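Local coordinates for protein nucleoporin NUP82 (Chaetomium thermophilum, PDB 5CWW) that probably serves as a structural component of the nuclear pore complex and may dock transport factors, here as its N-terminal beta-propeller domain, at residues P300-S305 with L331-E336; V307-A312 with R324-Q329; G574-S579 with P585-F590. One frame throughout, in Å; residues are numbered along the deposited sequence.

Contact 1: residues P300-S305 with L331-E336; sequences PSLSAS and LEWMSE
The hydroxyl oxygen of S303 sits between a carbonyl and a thioether. OG hydrogen-bonds to the carbonyl O of I299, one turn earlier in the same helix. It also lies 3.4 Å from SD of M334 across the contact. This is an antiparallel helical hairpin, helix 298-315 with helix 321-338, inserted in one blade of the beta-propeller. The N-to-C directions of the segments differ by 146°. Their axes come no closer than 10.5 Å, and M334 spans much of that width. Its CG stands opposite the backbone N (chi1 -179°), which sends the chain toward the partner helix. Bends at chi2 and chi3 fold the thioether against that helix. Methyl CE of M334 then lies 3.6 Å from S303 OG. The same CE is 3.9 Å from CB of L302. No hydrogen bond joins the two segments, so the contact rests on van der Waals packing round the thioether. With an alanine in place of M334, CB of L302 and OG of S303 would probably be left without the thioether they pack on, and a gap would open between the helices. W333 joins from the side. Its ring also meets those of W450 and W267, and L302 touches M270. L302, W333 and M334 are buried. The outermost ring carbon of W333, CH2, approaches CD1 of L302 obliquely at 4.4 Å.

Contact 2: residues V307-A312 with R324-Q329; sequences VAKVAA and RLVAQQ
Apolar packing is made by V310 and A327. Methyl CG2 of V310 lies 3.9 Å from CB of A327. The same A327 methyl group is also 3.9 Å from CA of V310, so it rests on the backbone of the other helix as well as on a side chain. The small residue lets the helices close in here. The CA atoms of V310 and A327 are 5.1 Å apart. The segment axes approach to 8.9 Å. V310 places CG1 opposite its backbone N (chi1 172°), which leaves CG2 as the branch that meets A327.

Contacts of methyl groups with backbone carbonyls come next. CG2 of V310 reaches O of A327 at 3.8 Å. In return, CB of A327 sits 4.0 Å from O of K309. Each helix thus puts a methyl group against a carbonyl of the other.

The two segments belong to the antiparallel helical hairpin of 298-315 and 321-338, near the connecting loop, and their directions differ by 150°. In sequence the hairpin falls between strands 281-284 and 369-370, which are neighbours in one propeller sheet.

The third kind of contact is that of a charged chain with an apolar branch. K309 runs out extended from its helix and bends only at its last torsion (chi4 -56°). Its CE comes to 3.9 Å from CG1 of V326. The bend brings NZ of K309 to 4.0 Å from CB of V326. The last part of the lysine chain, CE and NZ, crosses the valine at a slant.

No hydrogen bond passes between the segments. K309 also touches E447, and V326 touches Q449, both in a loop beside the hairpin. On helix 298-315, A308 packs against a basic side chain of another protein chain.

Contact 3: residues G574-S579 with P585-F590; sequences GYFILS and PIALFF
F576 and F589 form a non-hydrogen-bonded antiparallel pair whose rings make an offset stack. The ring centroids are 4.5 Å apart. The planes differ by 15°. The two side chains lie side by side and point the same way. F576 holds CG between the backbone N and the carbonyl carbon (chi1 64°), which lays its ring against that of F589. CB of F576, placed by the strand pairing, also sits over a face of the F589 ring, 3.7 Å from its centroid, as a CH-pi contact. A587 and L578 extend the same face of the sheet, with L578 CD1 near A587 CB.

The backbone ladder sets these rings in register. I577 and L588 are a hydrogen-bonded pair: N of I577 donates to O of L588 at 3.0 Å. L588 N returns a bond of 3.2 Å to I577 O. S579 and I586 pair likewise, and the bond from S579 N to I586 O, at 2.7 Å, is the shortest of the ladder. The return bond from I586 N comes in above the carbonyl plane of S579. CA of A587 adds a CH-O contact to O of I577 at 3.3 Å. At the corner, F590 N gives a nearly straight bond of 2.9 Å to Y575 O. The Y575 and F590 side chains cross beside it.

Further out, Y575 OH is hydrogen-bonded to OD2 of D495, and S579 OG to O of A563. The hairpin belongs to the last blade of the propeller. Strand 576-580 pairs with strand 566-570 through F576-I568 and L578-T566. Backbone bonding of A587 to F7 is consistent with the N-terminal segment closing the ring. I577, I586, L588 and F590 pack on strand 548-554 of the preceding blade.

Contacts 1 and 2 hold the same two helices, 298-315 and 321-338. Contact 2 is nearer the turn of that hairpin and contact 1 nearer its base. Their centres are about 10 Å apart, and L331 packs on V310 between them. Contact 1 is buried, with tryptophans beside it, whereas contact 2 is only partly buried and uses a lysine chain. Neither has a hydrogen bond across its segments. Contact 3 lies on the opposite side of the chain's centre, about 43 Å from contact 1 between centres. It is mostly buried in a propeller blade, with F590 at its exposed edge. Its chemistry differs: a strand ladder of backbone bonds supports stacked aromatic rings.

Contact 1: residues P300-S305 with L331-E336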
# COMPACT_ATOMS: atom_id res chain seq x y z
N PRO B 300 4.84 -24.82 -9.21
CA PRO B 300 6.05 -25.57 -9.56
C PRO B 300 7.31 -24.69 -9.60
O PRO B 300 8.39 -25.17 -9.24
CB PRO B 300 5.73 -26.13 -10.95
CG PRO B 300 4.59 -25.33 -11.45
CD PRO B 300 3.81 -24.94 -10.25
N SER B 301 7.17 -23.44 -10.03
CA SER B 301 8.32 -22.54 -10.07
C SER B 301 8.80 -22.20 -8.66
O SER B 301 10.00 -22.14 -8.40
CB SER B 301 7.98 -21.26 -10.83
OG SER B 301 7.19 -20.39 -10.05
N LEU B 302 7.86 -22.00 -7.74
CA LEU B 302 8.20 -21.72 -6.35
C LEU B 302 8.87 -22.91 -5.68
O LEU B 302 9.83 -22.75 -4.94
CB LEU B 302 6.96 -21.30 -5.56
CG LEU B 302 6.43 -19.89 -5.83
CD1 LEU B 302 5.10 -19.69 -5.13
CD2 LEU B 302 7.44 -18.84 -5.38
N SER B 303 8.34 -24.11 -5.93
CA SER B 303 8.92 -25.33 -5.37
C SER B 303 10.40 -25.42 -5.72
O SER B 303 11.24 -25.64 -4.85
CB SER B 303 8.18 -26.57 -5.87
OG SER B 303 6.82 -26.53 -5.50
N ALA B 304 10.72 -25.23 -6.99
CA ALA B 304 12.09 -25.28 -7.46
C ALA B 304 12.93 -24.22 -6.77
O ALA B 304 14.06 -24.47 -6.35
CB ALA B 304 12.15 -25.10 -8.97
N SER B 305 12.37 -23.02 -6.65
CA SER B 305 13.05 -21.91 -5.99
C SER B 305 13.34 -22.22 -4.53
O SER B 305 14.42 -21.91 -4.02
CB SER B 305 12.20 -20.64 -6.10
OG SER B 305 12.85 -19.54 -5.48
N LEU B 331 10.20 -24.00 3.13
CA LEU B 331 9.98 -25.42 2.88
C LEU B 331 8.77 -25.92 3.65
O LEU B 331 8.00 -26.76 3.17
CB LEU B 331 11.22 -26.23 3.24
CG LEU B 331 11.11 -27.74 3.09
CD1 LEU B 331 10.68 -28.12 1.68
CD2 LEU B 331 12.44 -28.40 3.43
N GLU B 332 8.59 -25.40 4.86
CA GLU B 332 7.45 -25.76 5.70
C GLU B 332 6.16 -25.24 5.07
O GLU B 332 5.15 -25.95 5.01
CB GLU B 332 7.63 -25.19 7.10
CG GLU B 332 6.59 -25.66 8.10
CD GLU B 332 6.90 -25.21 9.52
OE1 GLU B 332 7.94 -24.55 9.72
OE2 GLU B 332 6.10 -25.51 10.43
N TRP B 333 6.21 -24.01 4.57
CA TRP B 333 5.09 -23.41 3.86
C TRP B 333 4.68 -24.25 2.66
O TRP B 333 3.50 -24.55 2.46
CB TRP B 333 5.46 -21.99 3.43
CG TRP B 333 4.38 -21.22 2.74
CD1 TRP B 333 3.38 -20.50 3.33
CD2 TRP B 333 4.19 -21.08 1.33
NE1 TRP B 333 2.58 -19.93 2.38
CE2 TRP B 333 3.05 -20.26 1.14
CE3 TRP B 333 4.86 -21.56 0.20
CZ2 TRP B 333 2.58 -19.93 -0.13
CZ3 TRP B 333 4.39 -21.23 -1.05
CH2 TRP B 333 3.26 -20.42 -1.21
N MET B 334 5.67 -24.65 1.85
CA MET B 334 5.41 -25.42 0.64
C MET B 334 4.86 -26.81 0.95
O MET B 334 4.06 -27.34 0.18
CB MET B 334 6.69 -25.54 -0.19
CG MET B 334 6.53 -26.32 -1.49
SD MET B 334 5.24 -25.66 -2.57
CE MET B 334 5.93 -24.06 -2.98
N SER B 335 5.31 -27.41 2.05
CA SER B 335 4.89 -28.76 2.41
C SER B 335 3.38 -28.82 2.66
O SER B 335 2.75 -29.86 2.48
CB SER B 335 5.64 -29.26 3.64
OG SER B 335 5.19 -28.62 4.82
N GLU B 336 2.81 -27.69 3.08
CA GLU B 336 1.37 -27.58 3.27
C GLU B 336 0.64 -27.62 1.93
O GLU B 336 -0.54 -27.96 1.88
CB GLU B 336 1.03 -26.29 4.01
CG GLU B 336 1.65 -26.17 5.40
CD GLU B 336 0.75 -26.69 6.50
OE1 GLU B 336 -0.41 -26.22 6.59
OE2 GLU B 336 1.20 -27.56 7.28

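Contact 2: residues V307-A312 with R324-Q329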
# COMPACT_ATOMS: atom_id res chain seq x y z
N VAL B 307 13.40 -25.36 -3.06
CA VAL B 307 14.34 -26.49 -3.02
C VAL B 307 15.77 -26.00 -3.24
O VAL B 307 16.68 -26.43 -2.54
CB VAL B 307 13.99 -27.56 -4.08
CG1 VAL B 307 15.12 -28.59 -4.22
CG2 VAL B 307 12.69 -28.26 -3.72
N ALA B 308 15.94 -25.11 -4.21
CA ALA B 308 17.27 -24.59 -4.53
C ALA B 308 17.84 -23.79 -3.36
O ALA B 308 19.04 -23.84 -3.10
CB ALA B 308 17.20 -23.72 -5.77
N LYS B 309 16.98 -23.06 -2.66
CA LYS B 309 17.43 -22.22 -1.55
C LYS B 309 17.83 -23.08 -0.35
O LYS B 309 18.77 -22.75 0.37
CB LYS B 309 16.34 -21.23 -1.15
CG LYS B 309 16.86 -20.09 -0.29
CD LYS B 309 15.74 -19.29 0.34
CE LYS B 309 16.29 -18.06 1.05
NZ LYS B 309 17.31 -18.41 2.07
N VAL B 310 17.11 -24.17 -0.14
CA VAL B 310 17.45 -25.12 0.91
C VAL B 310 18.81 -25.76 0.62
O VAL B 310 19.63 -25.93 1.52
CB VAL B 310 16.39 -26.23 1.05
CG1 VAL B 310 16.85 -27.33 2.01
CG2 VAL B 310 15.07 -25.64 1.53
N ALA B 311 19.02 -26.11 -0.65
CA ALA B 311 20.27 -26.73 -1.06
C ALA B 311 21.45 -25.80 -0.81
O ALA B 311 22.46 -26.20 -0.23
CB ALA B 311 20.20 -27.12 -2.53
N ALA B 312 21.32 -24.55 -1.24
CA ALA B 312 22.38 -23.57 -1.09
C ALA B 312 22.68 -23.31 0.38
O ALA B 312 23.84 -23.14 0.77
CB ALA B 312 21.99 -22.27 -1.79
N ARG B 324 19.44 -20.25 7.20
CA ARG B 324 18.88 -21.59 7.11
C ARG B 324 17.42 -21.61 7.54
O ARG B 324 16.63 -22.43 7.07
CB ARG B 324 19.69 -22.58 7.96
CG ARG B 324 21.11 -22.81 7.45
CD ARG B 324 21.82 -23.91 8.23
NE ARG B 324 22.05 -23.55 9.63
CZ ARG B 324 21.29 -23.95 10.66
NH1 ARG B 324 20.24 -24.74 10.46
NH2 ARG B 324 21.60 -23.57 11.89
N LEU B 325 17.06 -20.70 8.44
CA LEU B 325 15.70 -20.64 8.96
C LEU B 325 14.72 -20.16 7.90
O LEU B 325 13.58 -20.63 7.84
CB LEU B 325 15.64 -19.71 10.18
CG LEU B 325 14.25 -19.50 10.81
CD1 LEU B 325 13.64 -20.82 11.24
CD2 LEU B 325 14.35 -18.54 11.98
N VAL B 326 15.16 -19.23 7.05
CA VAL B 326 14.31 -18.73 5.98
C VAL B 326 14.01 -19.86 5.00
O VAL B 326 12.88 -20.03 4.56
CB VAL B 326 14.96 -17.55 5.23
CG1 VAL B 326 14.05 -17.04 4.12
CG2 VAL B 326 15.28 -16.43 6.20
N ALA B 327 15.04 -20.65 4.68
CA ALA B 327 14.87 -21.79 3.80
C ALA B 327 13.94 -22.82 4.44
O ALA B 327 13.07 -23.38 3.78
CB ALA B 327 16.21 -22.42 3.48
N GLN B 328 14.12 -23.05 5.74
CA GLN B 328 13.27 -23.95 6.49
C GLN B 328 11.80 -23.52 6.48
O GLN B 328 10.91 -24.33 6.22
CB GLN B 328 13.76 -24.06 7.94
CG GLN B 328 14.75 -25.19 8.17
CD GLN B 328 14.12 -26.56 8.00
OE1 GLN B 328 12.90 -26.68 7.89
NE2 GLN B 328 14.95 -27.59 7.98
N GLN B 329 11.56 -22.24 6.77
CA GLN B 329 10.21 -21.72 6.84
C GLN B 329 9.50 -21.83 5.49
O GLN B 329 8.32 -22.18 5.43
CB GLN B 329 10.22 -20.26 7.31
CG GLN B 329 10.49 -20.11 8.80
CD GLN B 329 10.54 -18.66 9.24
OE1 GLN B 329 10.80 -17.76 8.44
NE2 GLN B 329 10.28 -18.42 10.52

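Contact 3: residues G574-S579 with P585-F590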
# COMPACT_ATOMS: atom_id res chain seq x y z
N GLY B 574 -9.52 2.21 -30.51
CA GLY B 574 -8.10 2.46 -30.61
C GLY B 574 -7.38 2.48 -29.27
O GLY B 574 -7.85 1.90 -28.29
N TYR B 575 -6.24 3.16 -29.25
CA TYR B 575 -5.35 3.18 -28.10
C TYR B 575 -5.20 4.61 -27.59
O TYR B 575 -4.67 5.47 -28.30
CB TYR B 575 -4.00 2.58 -28.49
CG TYR B 575 -2.90 2.68 -27.45
CD1 TYR B 575 -3.14 2.41 -26.11
CD2 TYR B 575 -1.61 3.02 -27.83
CE1 TYR B 575 -2.12 2.49 -25.17
CE2 TYR B 575 -0.59 3.10 -26.90
CZ TYR B 575 -0.85 2.84 -25.57
OH TYR B 575 0.18 2.93 -24.66
N PHE B 576 -5.66 4.86 -26.37
CA PHE B 576 -5.69 6.22 -25.84
C PHE B 576 -5.74 6.26 -24.32
O PHE B 576 -5.93 5.24 -23.66
CB PHE B 576 -6.90 6.97 -26.40
CG PHE B 576 -8.23 6.38 -26.00
CD1 PHE B 576 -8.70 5.22 -26.59
CD2 PHE B 576 -9.01 7.00 -25.04
CE1 PHE B 576 -9.92 4.68 -26.23
CE2 PHE B 576 -10.23 6.46 -24.67
CZ PHE B 576 -10.69 5.31 -25.27
N ILE B 577 -5.55 7.46 -23.78
CA ILE B 577 -5.66 7.71 -22.34
C ILE B 577 -6.95 8.45 -22.05
O ILE B 577 -7.37 9.31 -22.83
CB ILE B 577 -4.49 8.53 -21.82
CG1 ILE B 577 -3.18 7.81 -22.09
CG2 ILE B 577 -4.62 8.81 -20.33
CD1 ILE B 577 -2.03 8.75 -22.13
N LEU B 578 -7.56 8.13 -20.92
CA LEU B 578 -8.77 8.81 -20.48
C LEU B 578 -8.53 9.45 -19.11
O LEU B 578 -8.09 8.78 -18.17
CB LEU B 578 -9.94 7.84 -20.43
CG LEU B 578 -11.30 8.45 -20.05
CD1 LEU B 578 -11.75 9.46 -21.10
CD2 LEU B 578 -12.33 7.35 -19.88
N SER B 579 -8.81 10.74 -19.01
CA SER B 579 -8.80 11.44 -17.73
C SER B 579 -9.97 12.41 -17.72
O SER B 579 -10.82 12.37 -18.60
CB SER B 579 -7.47 12.16 -17.50
OG SER B 579 -7.43 12.75 -16.20
N PRO B 585 -13.90 16.18 -20.07
CA PRO B 585 -13.09 14.97 -20.26
C PRO B 585 -11.74 15.26 -20.90
O PRO B 585 -11.52 16.34 -21.44
CB PRO B 585 -13.95 14.13 -21.20
CG PRO B 585 -14.65 15.13 -22.03
CD PRO B 585 -14.87 16.35 -21.16
N ILE B 586 -10.85 14.27 -20.82
CA ILE B 586 -9.55 14.33 -21.48
C ILE B 586 -9.30 12.98 -22.13
O ILE B 586 -9.05 11.99 -21.44
CB ILE B 586 -8.41 14.68 -20.50
CG1 ILE B 586 -8.67 16.05 -19.86
CG2 ILE B 586 -7.07 14.67 -21.22
CD1 ILE B 586 -7.70 16.39 -18.74
N ALA B 587 -9.38 12.94 -23.45
CA ALA B 587 -9.18 11.71 -24.21
C ALA B 587 -8.15 11.92 -25.32
O ALA B 587 -8.48 12.43 -26.39
CB ALA B 587 -10.50 11.22 -24.79
N LEU B 588 -6.91 11.53 -25.04
CA LEU B 588 -5.80 11.73 -25.97
C LEU B 588 -5.37 10.41 -26.61
O LEU B 588 -4.99 9.47 -25.91
CB LEU B 588 -4.63 12.38 -25.24
CG LEU B 588 -4.99 13.67 -24.50
CD1 LEU B 588 -3.82 14.18 -23.69
CD2 LEU B 588 -5.47 14.74 -25.48
N PHE B 589 -5.41 10.36 -27.94
CA PHE B 589 -5.19 9.13 -28.69
C PHE B 589 -3.76 9.00 -29.20
O PHE B 589 -3.11 10.00 -29.52
CB PHE B 589 -6.17 9.06 -29.86
CG PHE B 589 -7.60 8.83 -29.45
CD1 PHE B 589 -8.30 9.80 -28.76
CD2 PHE B 589 -8.24 7.64 -29.76
CE1 PHE B 589 -9.61 9.59 -28.38
CE2 PHE B 589 -9.55 7.42 -29.39
CZ PHE B 589 -10.24 8.40 -28.69
N PHE B 590 -3.28 7.76 -29.28
CA PHE B 590 -1.92 7.47 -29.74
C PHE B 590 -1.92 6.54 -30.95
O PHE B 590 -0.91 6.44 -31.65
CB PHE B 590 -1.10 6.84 -28.62
CG PHE B 590 -0.99 7.71 -27.41
CD1 PHE B 590 -0.06 8.74 -27.36
CD2 PHE B 590 -1.82 7.50 -26.33
CE1 PHE B 590 0.03 9.53 -26.24
CE2 PHE B 590 -1.72 8.29 -25.21
CZ PHE B 590 -0.80 9.31 -25.17